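Local coordinates for class B carbapenemase GOB-18 (Elizabethkingia meningoseptica, PDB 5K0W), which probably hydrolyses beta-lactam antibiotics, carbapenems among them, as a zinc-dependent metallo-beta-lactamase of subclass B3, at residues Tyr119-Asp124 / Leu169-Gly174; Phe182-Lys187 / Tyr193-Ala198; Val228-Asp233 / Asp274-Tyr279. One frame throughout, in Å; residues are numbered along the deposited sequence.

The three contacts follow one another along the chain and step outward through the fold. Contacts 1 and 2 both reach the five-stranded sheet, contact 1 through segment 169-174, beside strand 180-187, and meet where Leu169 CD1 packs on Phe182 CE1 at 3.6 Å. Contact 3 lies on the helices beyond: His172 CE1 of contact 1 is 3.5 Å from Met229 CG, and Arg194 NE of contact 2 is 2.8 Å from Asp233 O, a probable hydrogen bond. Their centres are 17 to 18 Å apart. None reaches the dizinc site directly, since the side chains of Asp121 and Ile197 stand about 14 and 12 Å from a zinc ion, while contact 3 lies away from the metal ligands.

Contact 1: residues Tyr119-Asp124 / Leu169-Gly174; sequences YVDKAD and LLHHPG
Asp121 and His171 are joined by a histidine-carboxylate hydrogen bond, in which the ring ND1 donates to OD2 at 2.7 Å. The bond is fairly straight, with an angle of 163° at the hydrogen. It enters the syn lone pair of OD2, and the oxygen sits at the edge of the imidazole, nearly in its plane. The carboxylate is turned 42° against that ring. In His171, CG anti to the backbone N (chi1 -173°) brings the ring alongside the aspartate. The other oxygen, OD1, uses its anti lone pair to take the backbone N of Ala123 at 3.3 Å, closing an Asx turn just after the strand ends. Both oxygens of this buried aspartate are thus held, which should help to fix the rotation of the carboxylate, and its negative charge would probably favour a protonated imidazole.

Looser van der Waals contacts complete the junction: the Leu169 CD2 methyl lies 3.7 Å from Asp121 OD2, and Ala123 CB approaches His171 CE1 obliquely at 4.3 Å. Within its own segment, Pro173 CD lies over one face of the His171 ring, toward its rim.

Asp121 ends strand 117-121 of the seven-stranded sheet, whereas His171 ends strand 165-171 of the five-stranded one, so the bond joins the two sheets. Strand 152-154 and Cys180 of strand 180-187 pack beside it, the backbone N of His171 is hydrogen-bonded to Asp156 OD1, and the chain beyond Gly174 leads straight into the zinc ligand His175.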
loop_
_atom_site.group_PDB
_atom_site.type_symbol
_atom_site.label_atom_id
_atom_site.label_comp_id
_atom_site.label_asym_id
_atom_site.label_seq_id
_atom_site.Cartn_x
_atom_site.Cartn_y
_atom_site.Cartn_z
ATOM N N TYR A 119 3.006 -6.400 -10.688
ATOM C CA TYR A 119 1.646 -6.165 -11.178
ATOM C C TYR A 119 1.123 -4.890 -10.519
ATOM O O TYR A 119 1.246 -4.731 -9.308
ATOM C CB TYR A 119 0.718 -7.351 -10.829
ATOM C CG TYR A 119 1.170 -8.737 -11.244
ATOM C CD1 TYR A 119 2.112 -8.917 -12.252
ATOM C CD2 TYR A 119 0.587 -9.871 -10.694
ATOM C CE1 TYR A 119 2.498 -10.188 -12.668
ATOM C CE2 TYR A 119 0.966 -11.150 -11.099
ATOM C CZ TYR A 119 1.921 -11.305 -12.090
ATOM O OH TYR A 119 2.291 -12.565 -12.500
ATOM N N VAL A 120 0.556 -3.976 -11.304
ATOM C CA VAL A 120 0.054 -2.705 -10.791
ATOM C C VAL A 120 -1.273 -2.261 -11.439
ATOM O O VAL A 120 -1.598 -2.697 -12.549
ATOM C CB VAL A 120 1.153 -1.619 -10.899
ATOM C CG1 VAL A 120 1.157 -0.952 -12.274
ATOM C CG2 VAL A 120 1.020 -0.591 -9.777
ATOM N N ASP A 121 -2.012 -1.363 -10.738
ATOM C CA ASP A 121 -3.256 -0.757 -11.206
ATOM C C ASP A 121 -2.919 -0.018 -12.491
ATOM O O ASP A 121 -1.927 0.718 -12.520
ATOM C CB ASP A 121 -3.762 0.243 -10.164
ATOM C CG ASP A 121 -5.217 0.651 -10.314
ATOM O OD1 ASP A 121 -5.583 1.182 -11.393
ATOM O OD2 ASP A 121 -5.975 0.507 -9.332
ATOM N N LYS A 122 -3.701 -0.245 -13.559
ATOM C CA LYS A 122 -3.460 0.362 -14.861
ATOM C C LYS A 122 -3.271 1.877 -14.784
ATOM O O LYS A 122 -2.326 2.403 -15.382
ATOM C CB LYS A 122 -4.556 -0.015 -15.861
ATOM C CG LYS A 122 -4.124 0.102 -17.317
ATOM C CD LYS A 122 -5.280 -0.195 -18.241
ATOM C CE LYS A 122 -4.866 -0.220 -19.684
ATOM N NZ LYS A 122 -5.877 0.460 -20.530
ATOM N N ALA A 123 -4.111 2.566 -13.999
ATOM C CA ALA A 123 -4.055 4.018 -13.845
ATOM C C ALA A 123 -2.738 4.612 -13.316
ATOM O O ALA A 123 -2.514 5.806 -13.512
ATOM C CB ALA A 123 -5.226 4.495 -13.010
ATOM N N ASP A 124 -1.884 3.812 -12.649
ATOM C CA ASP A 124 -0.620 4.298 -12.082
ATOM C C ASP A 124 0.651 3.976 -12.892
ATOM O O ASP A 124 1.746 4.374 -12.492
ATOM C CB ASP A 124 -0.481 3.889 -10.610
ATOM C CG ASP A 124 -1.029 4.895 -9.591
ATOM O OD1 ASP A 124 -1.151 6.119 -9.941
ATOM O OD2 ASP A 124 -1.269 4.485 -8.423
ATOM N N LEU A 169 -7.976 -7.147 -6.520
ATOM C CA LEU A 169 -7.624 -5.735 -6.534
ATOM C C LEU A 169 -8.916 -4.931 -6.492
ATOM O O LEU A 169 -9.813 -5.159 -7.300
ATOM C CB LEU A 169 -6.818 -5.380 -7.795
ATOM C CG LEU A 169 -6.200 -3.971 -7.813
ATOM C CD1 LEU A 169 -4.752 -4.009 -8.283
ATOM C CD2 LEU A 169 -7.036 -3.016 -8.641
ATOM N N LEU A 170 -9.001 -3.983 -5.564
ATOM C CA LEU A 170 -10.148 -3.092 -5.455
ATOM C C LEU A 170 -9.649 -1.694 -5.835
ATOM O O LEU A 170 -8.868 -1.097 -5.088
ATOM C CB LEU A 170 -10.747 -3.099 -4.030
ATOM C CG LEU A 170 -11.119 -4.466 -3.419
ATOM C CD1 LEU A 170 -11.416 -4.345 -1.948
ATOM C CD2 LEU A 170 -12.285 -5.110 -4.144
ATOM N N HIS A 171 -10.060 -1.195 -7.011
ATOM C CA HIS A 171 -9.684 0.123 -7.499
ATOM C C HIS A 171 -10.282 1.202 -6.588
ATOM O O HIS A 171 -11.511 1.339 -6.502
ATOM C CB HIS A 171 -10.147 0.281 -8.950
ATOM C CG HIS A 171 -9.684 1.537 -9.632
ATOM N ND1 HIS A 171 -8.333 1.834 -9.781
ATOM C CD2 HIS A 171 -10.405 2.509 -10.237
ATOM C CE1 HIS A 171 -8.286 2.986 -10.428
ATOM N NE2 HIS A 171 -9.502 3.430 -10.720
ATOM N N HIS A 172 -9.403 1.914 -5.849
ATOM C CA HIS A 172 -9.767 2.985 -4.918
ATOM C C HIS A 172 -8.992 4.272 -5.270
ATOM O O HIS A 172 -8.063 4.641 -4.535
ATOM C CB HIS A 172 -9.518 2.528 -3.472
ATOM C CG HIS A 172 -10.447 1.433 -3.012
ATOM N ND1 HIS A 172 -10.077 0.546 -2.022
ATOM C CD2 HIS A 172 -11.698 1.116 -3.427
ATOM C CE1 HIS A 172 -11.095 -0.287 -1.880
ATOM N NE2 HIS A 172 -12.094 0.022 -2.695
ATOM N N PRO A 173 -9.308 4.948 -6.415
ATOM C CA PRO A 173 -8.513 6.127 -6.814
ATOM C C PRO A 173 -8.711 7.389 -5.971
ATOM O O PRO A 173 -9.560 7.436 -5.092
ATOM C CB PRO A 173 -8.910 6.339 -8.278
ATOM C CG PRO A 173 -10.296 5.806 -8.371
ATOM C CD PRO A 173 -10.361 4.650 -7.415
ATOM N N GLY A 174 -7.907 8.399 -6.254
ATOM C CA GLY A 174 -7.961 9.681 -5.578
ATOM C C GLY A 174 -6.608 10.043 -5.029
ATOM O O GLY A 174 -5.995 10.995 -5.488
#

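Contact 2: residues Phe182-Lys187 / Tyr193-Ala198; sequences FIFETK and YRVLIA
Arg194 reaches across to Ile183 and Glu185, and its path can be traced from the strand outward. CB lies 3.5 Å from Glu185 OE1, a contact of methylene with carboxylate. CG turns away from the backbone N (chi1 -179°) and comes to 4.0 Å from Ile183 CG1, and the extended chain carries CD past the same glutamate oxygen. NE lies 3.8 Å from Ile183 CD1 and donates its hydrogen to Asp233 O. At CZ the flat guanidinium spreads over the isoleucine, with CG1 3.7 Å above its plane and near its centre. At the tip, NH2 stays 4.4 Å from Glu185 OE1, too far for a salt bridge, so any attraction between the charges is probably only long-range.

On the other face of the sheet, Phe184 and Val195 lie side by side. Phe184 holds CG between its backbone N and carbonyl carbon (chi1 70°), which tips the ring over the partner strand. Val195 CB sits over that ring in a CH-pi contact, 4.0 Å from the centroid, while Ile197 CD1 meets its edge at CE1. Thr186 CG2 packs against Val195 CG2, and Thr186 OG1 is hydrogen-bonded to the backbone N of Asn43.

Six backbone hydrogen bonds link the pairs Phe182-Ile197, Phe184-Val195 and Thr186-Tyr193, two to each. Between them CA-H...O contacts fill the non-hydrogen-bonded positions. The N-to-C directions of the two segments lie 147° apart, as a twisted antiparallel beta hairpin in the C-terminal sheet of the metallo-beta-lactamase alpha-beta/beta-alpha sandwich.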
loop_
_atom_site.group_PDB
_atom_site.type_symbol
_atom_site.label_atom_id
_atom_site.label_comp_id
_atom_site.label_asym_id
_atom_site.label_seq_id
_atom_site.Cartn_x
_atom_site.Cartn_y
_atom_site.Cartn_z
ATOM N N PHE A 182 -6.542 -4.332 -1.408
ATOM C CA PHE A 182 -6.589 -5.754 -1.723
ATOM C C PHE A 182 -7.425 -6.494 -0.711
ATOM O O PHE A 182 -7.418 -6.163 0.474
ATOM C CB PHE A 182 -5.187 -6.365 -1.851
ATOM C CG PHE A 182 -4.347 -5.732 -2.929
ATOM C CD1 PHE A 182 -4.393 -6.205 -4.235
ATOM C CD2 PHE A 182 -3.487 -4.676 -2.636
ATOM C CE1 PHE A 182 -3.590 -5.633 -5.231
ATOM C CE2 PHE A 182 -2.704 -4.084 -3.639
ATOM C CZ PHE A 182 -2.758 -4.570 -4.928
ATOM N N ILE A 183 -8.187 -7.470 -1.192
ATOM C CA ILE A 183 -9.049 -8.278 -0.351
ATOM C C ILE A 183 -8.784 -9.747 -0.630
ATOM O O ILE A 183 -8.732 -10.173 -1.790
ATOM C CB ILE A 183 -10.552 -7.828 -0.396
ATOM C CG1 ILE A 183 -11.365 -8.395 0.771
ATOM C CG2 ILE A 183 -11.239 -8.072 -1.755
ATOM C CD1 ILE A 183 -12.265 -7.376 1.391
ATOM N N PHE A 184 -8.525 -10.503 0.436
ATOM C CA PHE A 184 -8.230 -11.930 0.337
ATOM C C PHE A 184 -8.576 -12.663 1.618
ATOM O O PHE A 184 -8.732 -12.055 2.676
ATOM C CB PHE A 184 -6.747 -12.150 -0.036
ATOM C CG PHE A 184 -5.777 -11.789 1.057
ATOM C CD1 PHE A 184 -5.379 -10.470 1.248
ATOM C CD2 PHE A 184 -5.259 -12.769 1.900
ATOM C CE1 PHE A 184 -4.499 -10.129 2.273
ATOM C CE2 PHE A 184 -4.380 -12.433 2.929
ATOM C CZ PHE A 184 -3.998 -11.116 3.105
ATOM N N GLU A 185 -8.658 -13.982 1.521
ATOM C CA GLU A 185 -8.879 -14.839 2.667
ATOM C C GLU A 185 -7.554 -15.504 3.003
ATOM O O GLU A 185 -6.750 -15.784 2.116
ATOM C CB GLU A 185 -9.946 -15.907 2.362
ATOM C CG GLU A 185 -10.731 -16.366 3.587
ATOM C CD GLU A 185 -12.157 -15.844 3.720
ATOM O OE1 GLU A 185 -12.486 -14.800 3.105
ATOM O OE2 GLU A 185 -12.948 -16.484 4.451
ATOM N N THR A 186 -7.318 -15.722 4.284
ATOM C CA THR A 186 -6.154 -16.429 4.821
ATOM C C THR A 186 -6.598 -17.233 6.028
ATOM O O THR A 186 -7.631 -16.922 6.620
ATOM C CB THR A 186 -4.947 -15.523 5.070
ATOM O OG1 THR A 186 -3.833 -16.364 5.383
ATOM C CG2 THR A 186 -5.178 -14.510 6.184
ATOM N N LYS A 187 -5.853 -18.276 6.380
ATOM C CA LYS A 187 -6.260 -19.104 7.501
ATOM C C LYS A 187 -5.147 -19.519 8.430
ATOM O O LYS A 187 -3.987 -19.686 8.025
ATOM C CB LYS A 187 -7.078 -20.325 7.016
ATOM C CG LYS A 187 -6.265 -21.376 6.250
ATOM C CD LYS A 187 -7.062 -22.101 5.157
ATOM C CE LYS A 187 -6.595 -21.772 3.734
ATOM N NZ LYS A 187 -6.870 -20.354 3.320
ATOM N N TYR A 193 -9.990 -15.850 7.597
ATOM C CA TYR A 193 -10.087 -14.397 7.805
ATOM C C TYR A 193 -10.144 -13.683 6.477
ATOM O O TYR A 193 -9.231 -13.843 5.671
ATOM C CB TYR A 193 -8.846 -13.841 8.541
ATOM C CG TYR A 193 -8.474 -14.488 9.848
ATOM C CD1 TYR A 193 -7.566 -15.540 9.891
ATOM C CD2 TYR A 193 -8.937 -13.974 11.056
ATOM C CE1 TYR A 193 -7.159 -16.094 11.105
ATOM C CE2 TYR A 193 -8.509 -14.495 12.275
ATOM C CZ TYR A 193 -7.629 -15.563 12.295
ATOM O OH TYR A 193 -7.229 -16.087 13.496
ATOM N N ARG A 194 -11.169 -12.848 6.267
ATOM C CA ARG A 194 -11.272 -12.027 5.068
ATOM C C ARG A 194 -10.491 -10.757 5.409
ATOM O O ARG A 194 -10.912 -9.964 6.254
ATOM C CB ARG A 194 -12.737 -11.741 4.695
ATOM C CG ARG A 194 -12.922 -10.900 3.431
ATOM C CD ARG A 194 -14.272 -11.212 2.827
ATOM N NE ARG A 194 -14.623 -10.360 1.687
ATOM C CZ ARG A 194 -14.286 -10.621 0.426
ATOM N NH1 ARG A 194 -14.661 -9.799 -0.550
ATOM N NH2 ARG A 194 -13.555 -11.697 0.131
ATOM N N VAL A 195 -9.298 -10.631 4.816
ATOM C CA VAL A 195 -8.375 -9.529 5.069
ATOM C C VAL A 195 -8.478 -8.431 4.013
ATOM O O VAL A 195 -8.483 -8.719 2.816
ATOM C CB VAL A 195 -6.925 -10.047 5.252
ATOM C CG1 VAL A 195 -5.949 -8.908 5.532
ATOM C CG2 VAL A 195 -6.860 -11.091 6.372
ATOM N N LEU A 196 -8.574 -7.172 4.471
ATOM C CA LEU A 196 -8.593 -5.989 3.632
ATOM C C LEU A 196 -7.335 -5.179 3.897
ATOM O O LEU A 196 -7.090 -4.791 5.045
ATOM C CB LEU A 196 -9.847 -5.131 3.901
ATOM C CG LEU A 196 -9.902 -3.790 3.171
ATOM C CD1 LEU A 196 -10.365 -3.961 1.738
ATOM C CD2 LEU A 196 -10.759 -2.796 3.918
ATOM N N ILE A 197 -6.530 -4.934 2.847
ATOM C CA ILE A 197 -5.333 -4.094 2.912
ATOM C C ILE A 197 -5.780 -2.789 2.243
ATOM O O ILE A 197 -5.843 -2.709 1.030
ATOM C CB ILE A 197 -4.086 -4.760 2.256
ATOM C CG1 ILE A 197 -3.636 -5.988 3.059
ATOM C CG2 ILE A 197 -2.906 -3.751 2.108
ATOM C CD1 ILE A 197 -2.703 -6.877 2.342
ATOM N N ALA A 198 -6.181 -1.809 3.040
ATOM C CA ALA A 198 -6.749 -0.561 2.568
ATOM C C ALA A 198 -5.788 0.572 2.236
ATOM O O ALA A 198 -4.794 0.767 2.921
ATOM C CB ALA A 198 -7.791 -0.073 3.559
#

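Contact 3: residues Val228-Asp233 / Asp274-Tyr279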
loop_
_atom_site.group_PDB
_atom_site.type_symbol
_atom_site.label_atom_id
_atom_site.label_comp_id
_atom_site.label_asym_id
_atom_site.label_seq_id
_atom_site.Cartn_x
_atom_site.Cartn_y
_atom_site.Cartn_z
ATOM N N VAL A 228 -17.730 2.899 -2.669
ATOM C CA VAL A 228 -17.286 1.503 -2.731
ATOM C C VAL A 228 -16.611 1.007 -1.414
ATOM O O VAL A 228 -16.843 -0.129 -0.993
ATOM C CB VAL A 228 -16.459 1.277 -4.040
ATOM C CG1 VAL A 228 -15.138 2.041 -4.029
ATOM C CG2 VAL A 228 -16.236 -0.202 -4.336
ATOM N N MET A 229 -15.846 1.887 -0.738
ATOM C CA MET A 229 -15.160 1.541 0.511
ATOM C C MET A 229 -16.090 1.335 1.731
ATOM O O MET A 229 -15.753 0.551 2.619
ATOM C CB MET A 229 -13.990 2.495 0.805
ATOM C CG MET A 229 -12.730 2.161 0.032
ATOM S SD MET A 229 -11.331 3.277 0.318
ATOM C CE MET A 229 -10.458 2.414 1.632
ATOM N N LYS A 230 -17.237 2.027 1.775
ATOM C CA LYS A 230 -18.237 1.915 2.856
ATOM C C LYS A 230 -19.024 0.597 2.788
ATOM O O LYS A 230 -19.589 0.173 3.798
ATOM C CB LYS A 230 -19.240 3.088 2.785
ATOM C CG LYS A 230 -18.768 4.379 3.463
ATOM C CD LYS A 230 -19.569 5.609 3.017
ATOM C CE LYS A 230 -20.862 5.849 3.772
ATOM N NZ LYS A 230 -21.611 7.023 3.240
ATOM N N LYS A 231 -19.068 -0.039 1.593
ATOM C CA LYS A 231 -19.813 -1.288 1.328
ATOM C C LYS A 231 -18.956 -2.562 1.347
ATOM O O LYS A 231 -19.449 -3.631 0.967
ATOM C CB LYS A 231 -20.650 -1.213 0.019
ATOM C CG LYS A 231 -21.076 0.170 -0.474
ATOM C CD LYS A 231 -22.553 0.290 -0.890
ATOM C CE LYS A 231 -22.831 -0.077 -2.331
ATOM N NZ LYS A 231 -23.295 -1.489 -2.470
ATOM N N LEU A 232 -17.699 -2.467 1.813
ATOM C CA LEU A 232 -16.792 -3.618 1.869
ATOM C C LEU A 232 -17.078 -4.497 3.081
ATOM O O LEU A 232 -17.424 -3.986 4.163
ATOM C CB LEU A 232 -15.298 -3.178 1.858
ATOM C CG LEU A 232 -14.773 -2.464 0.593
ATOM C CD1 LEU A 232 -13.416 -1.848 0.836
ATOM C CD2 LEU A 232 -14.730 -3.399 -0.618
ATOM N N ASP A 233 -16.932 -5.828 2.888
ATOM C CA ASP A 233 -17.084 -6.850 3.942
ATOM C C ASP A 233 -15.732 -7.537 4.154
ATOM O O ASP A 233 -15.117 -8.027 3.198
ATOM C CB ASP A 233 -18.153 -7.910 3.620
ATOM C CG ASP A 233 -19.437 -7.436 3.004
ATOM O OD1 ASP A 233 -20.166 -6.664 3.671
ATOM O OD2 ASP A 233 -19.725 -7.850 1.859
ATOM N N ASP A 274 -14.585 10.177 8.405
ATOM C CA ASP A 274 -13.837 11.400 8.695
ATOM C C ASP A 274 -13.128 11.901 7.452
ATOM O O ASP A 274 -13.008 13.109 7.267
ATOM C CB ASP A 274 -12.865 11.213 9.864
ATOM C CG ASP A 274 -13.549 11.037 11.209
ATOM O OD1 ASP A 274 -14.570 11.729 11.457
ATOM O OD2 ASP A 274 -13.062 10.210 12.018
ATOM N N LEU A 275 -12.715 10.971 6.572
ATOM C CA LEU A 275 -12.071 11.277 5.305
ATOM C C LEU A 275 -13.104 11.810 4.284
ATOM O O LEU A 275 -12.774 12.712 3.498
ATOM C CB LEU A 275 -11.293 10.062 4.789
ATOM C CG LEU A 275 -9.964 9.774 5.507
ATOM C CD1 LEU A 275 -9.492 8.364 5.261
ATOM C CD2 LEU A 275 -8.883 10.734 5.090
ATOM N N GLU A 276 -14.356 11.302 4.324
ATOM C CA GLU A 276 -15.445 11.758 3.444
ATOM C C GLU A 276 -15.916 13.129 3.900
ATOM O O GLU A 276 -16.114 13.999 3.049
ATOM C CB GLU A 276 -16.592 10.760 3.428
ATOM C CG GLU A 276 -17.558 10.924 2.271
ATOM C CD GLU A 276 -18.838 10.145 2.478
ATOM O OE1 GLU A 276 -18.844 8.929 2.187
ATOM O OE2 GLU A 276 -19.806 10.728 3.019
ATOM N N LYS A 277 -16.032 13.345 5.243
ATOM C CA LYS A 277 -16.416 14.630 5.868
ATOM C C LYS A 277 -15.486 15.749 5.404
ATOM O O LYS A 277 -15.969 16.796 4.979
ATOM C CB LYS A 277 -16.407 14.527 7.410
ATOM C CG LYS A 277 -17.774 14.286 8.015
ATOM C CD LYS A 277 -17.683 13.750 9.447
ATOM C CE LYS A 277 -19.025 13.880 10.127
ATOM N NZ LYS A 277 -19.143 12.995 11.317
ATOM N N SER A 278 -14.162 15.513 5.438
ATOM C CA SER A 278 -13.209 16.526 4.973
ATOM C C SER A 278 -13.192 16.626 3.442
ATOM O O SER A 278 -13.031 17.728 2.920
ATOM C CB SER A 278 -11.819 16.363 5.588
ATOM O OG SER A 278 -11.263 15.098 5.299
ATOM N N TYR A 279 -13.459 15.498 2.734
ATOM C CA TYR A 279 -13.524 15.494 1.270
ATOM C C TYR A 279 -14.655 16.411 0.784
ATOM O O TYR A 279 -14.432 17.241 -0.104
ATOM C CB TYR A 279 -13.675 14.065 0.710
ATOM C CG TYR A 279 -14.191 14.028 -0.711
ATOM C CD1 TYR A 279 -13.395 14.448 -1.777
ATOM C CD2 TYR A 279 -15.488 13.616 -0.990
ATOM C CE1 TYR A 279 -13.883 14.466 -3.083
ATOM C CE2 TYR A 279 -15.982 13.614 -2.297
ATOM C CZ TYR A 279 -15.177 14.046 -3.338
ATOM O OH TYR A 279 -15.668 14.047 -4.621
#
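Lys230 and Glu276 face each other from segments 228-233 and 274-279, their CA atoms 10.2 Å apart, so the backbones stand well clear of one another, and between these two segments the gap is bridged by the Lys230 and Glu276 side chains. The motif is an interhelical salt bridge on the surface of the alpha-beta/beta-alpha sandwich, between helix 218-230 and the middle of the C-terminal helix 265-284. Lys230 NZ lies 3.5 Å from Glu276 OE1 and 4.1 Å from OE2, a loose ion pair without a hydrogen bond.

The lysine chain runs roughly perpendicular to the glutamate. Glu276 runs out from its helix, with CG anti to the backbone N (chi1 -163°) and the chain extended beyond CG. The Lys230 chain turns about its CG-CD bond (chi3 85°), so that its methylenes as well as its amine come up to the carboxylate. Lys230 also touches a crystal neighbour, and its position may owe something to the lattice.

Elsewhere the two helices are joined by other residues. Lys230 also packs on Leu272, and Leu275 and Glu276 lie against Phe226, whose ring meets that of Tyr279 with the planes about 35° apart. A hydrogen bond from Tyr268 OH to the backbone O of Met229 adds a polar tie. Across the bridge itself, Glu276 OE1 is as near to a carbon as to the charged nitrogen, with Lys230 CD also at 3.5 Å.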